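Local coordinates for protein UDP-N-acetylmuramate--L-alanine ligase (Thermotoga maritima, PDB 1J6U) that joins L-alanine to UDP-N-acetylmuramate at the expense of ATP, a cytoplasmic step of peptidoglycan synthesis, at residues A284-F289 with E301-F306; D335-L340 with L436-G441. All blocks are in the same frame, centred on the assembly; numbering follows the deposited sequence.

Contact 1 of 2, residues A284-F289 with E301-F306; sequences AVIALF and EALEEF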
loop_
_atom_site.group_PDB
_atom_site.type_symbol
_atom_site.label_atom_id
_atom_site.label_comp_id
_atom_site.label_asym_id
_atom_site.label_seq_id
_atom_site.Cartn_x
_atom_site.Cartn_y
_atom_site.Cartn_z
ATOM N N ALA A 284 -6.028 -2.877 -14.633
ATOM C CA ALA A 284 -6.249 -4.208 -14.072
ATOM C C ALA A 284 -7.636 -4.296 -13.436
ATOM O O ALA A 284 -8.292 -5.348 -13.474
ATOM C CB ALA A 284 -5.178 -4.546 -13.032
ATOM N N VAL A 285 -8.092 -3.196 -12.849
ATOM C CA VAL A 285 -9.401 -3.206 -12.237
ATOM C C VAL A 285 -10.503 -3.346 -13.301
ATOM O O VAL A 285 -11.433 -4.135 -13.175
ATOM C CB VAL A 285 -9.626 -1.923 -11.381
ATOM C CG1 VAL A 285 -11.120 -1.828 -10.952
ATOM C CG2 VAL A 285 -8.733 -1.994 -10.089
ATOM N N ILE A 286 -10.407 -2.519 -14.323
ATOM C CA ILE A 286 -11.319 -2.542 -15.429
ATOM C C ILE A 286 -11.344 -3.967 -16.019
ATOM O O ILE A 286 -12.397 -4.516 -16.299
ATOM C CB ILE A 286 -10.830 -1.551 -16.480
ATOM C CG1 ILE A 286 -11.311 -0.166 -16.113
ATOM C CG2 ILE A 286 -11.329 -1.929 -17.886
ATOM C CD1 ILE A 286 -10.534 0.909 -16.877
ATOM N N ALA A 287 -10.169 -4.554 -16.192
ATOM C CA ALA A 287 -10.074 -5.867 -16.758
ATOM C C ALA A 287 -10.820 -6.873 -15.931
ATOM O O ALA A 287 -11.510 -7.732 -16.482
ATOM C CB ALA A 287 -8.604 -6.290 -16.929
ATOM N N LEU A 288 -10.703 -6.781 -14.616
ATOM C CA LEU A 288 -11.388 -7.741 -13.778
ATOM C C LEU A 288 -12.911 -7.619 -13.906
ATOM O O LEU A 288 -13.590 -8.578 -14.238
ATOM C CB LEU A 288 -11.001 -7.552 -12.310
ATOM C CG LEU A 288 -11.807 -8.396 -11.319
ATOM C CD1 LEU A 288 -11.417 -9.845 -11.514
ATOM C CD2 LEU A 288 -11.543 -7.983 -9.906
ATOM N N PHE A 289 -13.431 -6.436 -13.621
ATOM C CA PHE A 289 -14.854 -6.177 -13.666
ATOM C C PHE A 289 -15.542 -6.355 -15.019
ATOM O O PHE A 289 -16.694 -6.822 -15.086
ATOM C CB PHE A 289 -15.125 -4.791 -13.100
ATOM C CG PHE A 289 -15.067 -4.761 -11.614
ATOM C CD1 PHE A 289 -13.938 -4.283 -10.941
ATOM C CD2 PHE A 289 -16.100 -5.300 -10.887
ATOM C CE1 PHE A 289 -13.856 -4.354 -9.562
ATOM C CE2 PHE A 289 -16.033 -5.374 -9.496
ATOM C CZ PHE A 289 -14.907 -4.901 -8.826
ATOM N N GLU A 301 -17.142 5.560 -13.048
ATOM C CA GLU A 301 -17.550 6.708 -12.257
ATOM C C GLU A 301 -16.812 6.589 -10.901
ATOM O O GLU A 301 -16.250 7.557 -10.369
ATOM C CB GLU A 301 -19.066 6.624 -12.093
ATOM C CG GLU A 301 -19.737 7.690 -11.285
ATOM C CD GLU A 301 -21.243 7.435 -11.210
ATOM O OE1 GLU A 301 -21.654 6.262 -11.403
ATOM O OE2 GLU A 301 -22.007 8.393 -10.950
ATOM N N ALA A 302 -16.787 5.375 -10.378
ATOM C CA ALA A 302 -16.140 5.081 -9.135
ATOM C C ALA A 302 -14.626 5.292 -9.304
ATOM O O ALA A 302 -13.977 5.943 -8.472
ATOM C CB ALA A 302 -16.432 3.655 -8.752
ATOM N N LEU A 303 -14.055 4.767 -10.383
ATOM C CA LEU A 303 -12.639 4.928 -10.544
ATOM C C LEU A 303 -12.289 6.382 -10.651
ATOM O O LEU A 303 -11.249 6.820 -10.172
ATOM C CB LEU A 303 -12.100 4.164 -11.758
ATOM C CG LEU A 303 -12.000 2.640 -11.579
ATOM C CD1 LEU A 303 -11.582 2.049 -12.905
ATOM C CD2 LEU A 303 -11.013 2.245 -10.464
ATOM N N GLU A 304 -13.158 7.153 -11.265
ATOM C CA GLU A 304 -12.843 8.555 -11.412
ATOM C C GLU A 304 -12.814 9.243 -10.041
ATOM O O GLU A 304 -12.017 10.132 -9.807
ATOM C CB GLU A 304 -13.854 9.231 -12.334
ATOM C CG GLU A 304 -13.617 10.705 -12.469
ATOM C CD GLU A 304 -14.297 11.295 -13.673
ATOM O OE1 GLU A 304 -15.442 10.878 -13.973
ATOM O OE2 GLU A 304 -13.684 12.184 -14.311
ATOM N N GLU A 305 -13.659 8.784 -9.137
ATOM C CA GLU A 305 -13.766 9.340 -7.801
ATOM C C GLU A 305 -12.782 8.768 -6.759
ATOM O O GLU A 305 -12.660 9.302 -5.685
ATOM C CB GLU A 305 -15.210 9.144 -7.303
ATOM C CG GLU A 305 -16.236 10.139 -7.897
ATOM C CD GLU A 305 -17.707 9.732 -7.628
ATOM O OE1 GLU A 305 -17.955 8.980 -6.651
ATOM O OE2 GLU A 305 -18.615 10.174 -8.386
ATOM N N PHE A 306 -12.087 7.693 -7.093
ATOM C CA PHE A 306 -11.178 7.034 -6.179
ATOM C C PHE A 306 -10.213 8.037 -5.620
ATOM O O PHE A 306 -9.554 8.697 -6.384
ATOM C CB PHE A 306 -10.412 5.968 -6.929
ATOM C CG PHE A 306 -9.383 5.291 -6.117
ATOM C CD1 PHE A 306 -9.736 4.606 -4.944
ATOM C CD2 PHE A 306 -8.061 5.298 -6.538
ATOM C CE1 PHE A 306 -8.776 3.948 -4.220
ATOM C CE2 PHE A 306 -7.090 4.636 -5.824
ATOM C CZ PHE A 306 -7.444 3.957 -4.654
#

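Contact 2 of 2, residues D335-L340 with L436-G441; sequences DEIRNL and LFVGAG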
loop_
_atom_site.group_PDB
_atom_site.type_symbol
_atom_site.label_atom_id
_atom_site.label_comp_id
_atom_site.label_asym_id
_atom_site.label_seq_id
_atom_site.Cartn_x
_atom_site.Cartn_y
_atom_site.Cartn_z
ATOM N N ASP A 335 13.772 3.584 -8.432
ATOM C CA ASP A 335 12.771 3.629 -9.486
ATOM C C ASP A 335 11.475 4.218 -8.993
ATOM O O ASP A 335 10.823 4.979 -9.708
ATOM C CB ASP A 335 12.531 2.239 -10.073
ATOM C CG ASP A 335 13.637 1.813 -11.021
ATOM O OD1 ASP A 335 14.154 2.676 -11.772
ATOM O OD2 ASP A 335 13.984 0.613 -11.028
ATOM N N GLU A 336 11.107 3.884 -7.765
ATOM C CA GLU A 336 9.881 4.417 -7.224
ATOM C C GLU A 336 10.038 5.952 -7.134
ATOM O O GLU A 336 9.079 6.688 -7.335
ATOM C CB GLU A 336 9.595 3.817 -5.845
ATOM C CG GLU A 336 9.832 2.322 -5.750
ATOM C CD GLU A 336 9.505 1.754 -4.359
ATOM O OE1 GLU A 336 9.981 2.317 -3.350
ATOM O OE2 GLU A 336 8.780 0.736 -4.266
ATOM N N ILE A 337 11.256 6.426 -6.875
ATOM C CA ILE A 337 11.502 7.853 -6.763
ATOM C C ILE A 337 11.505 8.500 -8.126
ATOM O O ILE A 337 10.945 9.598 -8.297
ATOM C CB ILE A 337 12.827 8.132 -6.003
ATOM C CG1 ILE A 337 12.614 7.819 -4.521
ATOM C CG2 ILE A 337 13.272 9.591 -6.172
ATOM C CD1 ILE A 337 13.847 7.884 -3.742
ATOM N N ARG A 338 12.117 7.836 -9.105
ATOM C CA ARG A 338 12.104 8.386 -10.466
ATOM C C ARG A 338 10.629 8.531 -10.928
ATOM O O ARG A 338 10.259 9.531 -11.564
ATOM C CB ARG A 338 12.874 7.476 -11.439
ATOM C CG ARG A 338 13.067 8.060 -12.855
ATOM N N ASN A 339 9.796 7.540 -10.580
ATOM C CA ASN A 339 8.377 7.544 -10.938
ATOM C C ASN A 339 7.643 8.657 -10.223
ATOM O O ASN A 339 6.899 9.415 -10.836
ATOM C CB ASN A 339 7.711 6.212 -10.569
ATOM C CG ASN A 339 8.131 5.084 -11.486
ATOM O OD1 ASN A 339 8.096 3.911 -11.099
ATOM N ND2 ASN A 339 8.532 5.428 -12.707
ATOM N N LEU A 340 7.838 8.729 -8.914
ATOM C CA LEU A 340 7.214 9.754 -8.108
ATOM C C LEU A 340 7.510 11.165 -8.686
ATOM O O LEU A 340 6.623 11.992 -8.890
ATOM C CB LEU A 340 7.728 9.630 -6.670
ATOM C CG LEU A 340 7.404 10.744 -5.674
ATOM C CD1 LEU A 340 5.906 10.823 -5.386
ATOM C CD2 LEU A 340 8.140 10.430 -4.416
ATOM N N LEU A 436 7.442 17.149 -1.104
ATOM C CA LEU A 436 7.195 15.720 -1.095
ATOM C C LEU A 436 8.028 15.060 -0.002
ATOM O O LEU A 436 9.262 15.003 -0.112
ATOM C CB LEU A 436 7.627 15.092 -2.410
ATOM C CG LEU A 436 7.082 15.626 -3.706
ATOM C CD1 LEU A 436 7.891 15.017 -4.876
ATOM C CD2 LEU A 436 5.609 15.299 -3.774
ATOM N N PHE A 437 7.362 14.562 1.034
ATOM C CA PHE A 437 8.041 13.846 2.092
ATOM C C PHE A 437 8.012 12.353 1.694
ATOM O O PHE A 437 7.007 11.655 1.851
ATOM C CB PHE A 437 7.324 14.056 3.406
ATOM C CG PHE A 437 7.616 15.356 4.019
ATOM C CD1 PHE A 437 6.959 16.500 3.589
ATOM C CD2 PHE A 437 8.551 15.453 5.050
ATOM C CE1 PHE A 437 7.220 17.722 4.187
ATOM C CE2 PHE A 437 8.818 16.675 5.646
ATOM C CZ PHE A 437 8.150 17.808 5.218
ATOM N N VAL A 438 9.147 11.881 1.211
ATOM C CA VAL A 438 9.288 10.539 0.707
ATOM C C VAL A 438 9.970 9.485 1.551
ATOM O O VAL A 438 11.117 9.654 1.953
ATOM C CB VAL A 438 10.043 10.607 -0.601
ATOM C CG1 VAL A 438 10.057 9.225 -1.279
ATOM C CG2 VAL A 438 9.416 11.714 -1.457
ATOM N N GLY A 439 9.275 8.377 1.773
ATOM C CA GLY A 439 9.862 7.277 2.501
ATOM C C GLY A 439 8.911 6.333 3.190
ATOM O O GLY A 439 7.807 6.710 3.540
ATOM N N ALA A 440 9.366 5.105 3.439
ATOM C CA ALA A 440 8.513 4.102 4.064
ATOM C C ALA A 440 8.509 4.170 5.582
ATOM O O ALA A 440 7.639 3.592 6.242
ATOM C CB ALA A 440 8.944 2.738 3.602
ATOM N N GLY A 441 9.462 4.907 6.141
ATOM C CA GLY A 441 9.539 4.990 7.585
ATOM C C GLY A 441 8.943 6.166 8.314
ATOM O O GLY A 441 7.837 6.629 8.018
#

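Contact 1 of 2, residues A284-F289 with E301-F306
Leu303 sets its forked end against Val285 and Ile286, one methyl to each. Its CD1 lies 3.9 Å from CG1 of Ile286, while its CD2 rests 4.1 Å from CG1 of Val285, the valine and leucine side chains lying alongside each other and pointing opposite ways. With CG turned anti to its own carbonyl carbon (chi1 -75°), Leu303 sends both methyls across to the helix 276-291. The backbones stay well apart: even the nearest pair of CA atoms, those of Val285 and Leu303, is separated by 8.9 Å, and only 110 Å² is buried. All three touching residues are buried, and other parts of the fold complete their packing. Met131 of helix 125-138 adjoins Val285, and Leu269 of strand 264-271 touches both Ile286 and Leu303. The far face of helix 296-305 is different: Glu301 and Glu305 are exposed there, and Glu304 is partly so. Thus the helix is amphipathic, with Leu303 on its inner side and acids on its outer side. No hydrogen bond joins the segments, so these consecutive helices of the Mur ligase fold meet here through aliphatic carbon alone, by dispersion and the exclusion of water.

Contact 2 of 2, residues D335-L340 with L436-G441
Leu340 overlaps the isopropyl group of Val438, its CD2 methyl meeting both branches. This is helix-on-sheet packing in the alpha/beta, Rossmann-like C-terminal domain of the Mur ligases, where helix 334-347 helps cover one face of a six-stranded mixed sheet. Strand 433-438 lies inside that sheet, between strands 324-329 and 352-357, and the helix runs nearly antiparallel to it: the short axes make an angle of 167° and come within 11.5 Å. Leu340 and Val438 span much of that gap by reaching toward each other tip to tip. In Leu340, CG stands anti to the backbone N (chi1 170°), which carries the branched end out to the strand. Two residues back along the strand, Leu436 also faces the helix, its CD1 4.4 Å from CG of Leu340, a looser touch. On the other flank Ile337, one turn earlier in the helix, leans in only with its end, placing CG1 4.4 Å from CG1 of Val438; its side chain also packs on Phe357 and on Phe372, Ala375 and Leu376. Phe437, between the two inward-facing strand residues, points the opposite way and meets the ring of Phe450 beyond the sheet. All four residues in the contact are buried and apolar, and no hydrogen bond crosses between the segments; the backbones of Leu436 and Val438 are hydrogen-bonded within the sheet, to strand 352-357. The tightest point remains Leu340 CD2, 3.5 Å from Val438 CG2, closer than usual for two methyl carbons, and 3.9 Å from Val438 CG1.

Contact 1 and contact 2 are separate apolar contacts in series along the chain, the first closing before the second opens. Their centres lie 25 Å apart and their nearest atoms about 14 Å, with no touch between them. Contact 1 pairs the last two helices before strand 314-319, the edge strand of the sheet that contact 2 packs on. Both can be placed against the predicted ATP-binding residues Gly121 to Thr127, the last of them near the start of helix 125-138, which also bears Met131: the side chain of Val285 in contact 1 is about 7 Å from that of Thr127, and Leu340 in contact 2 about 12 Å. Neither contact contains a predicted ATP-binding residue.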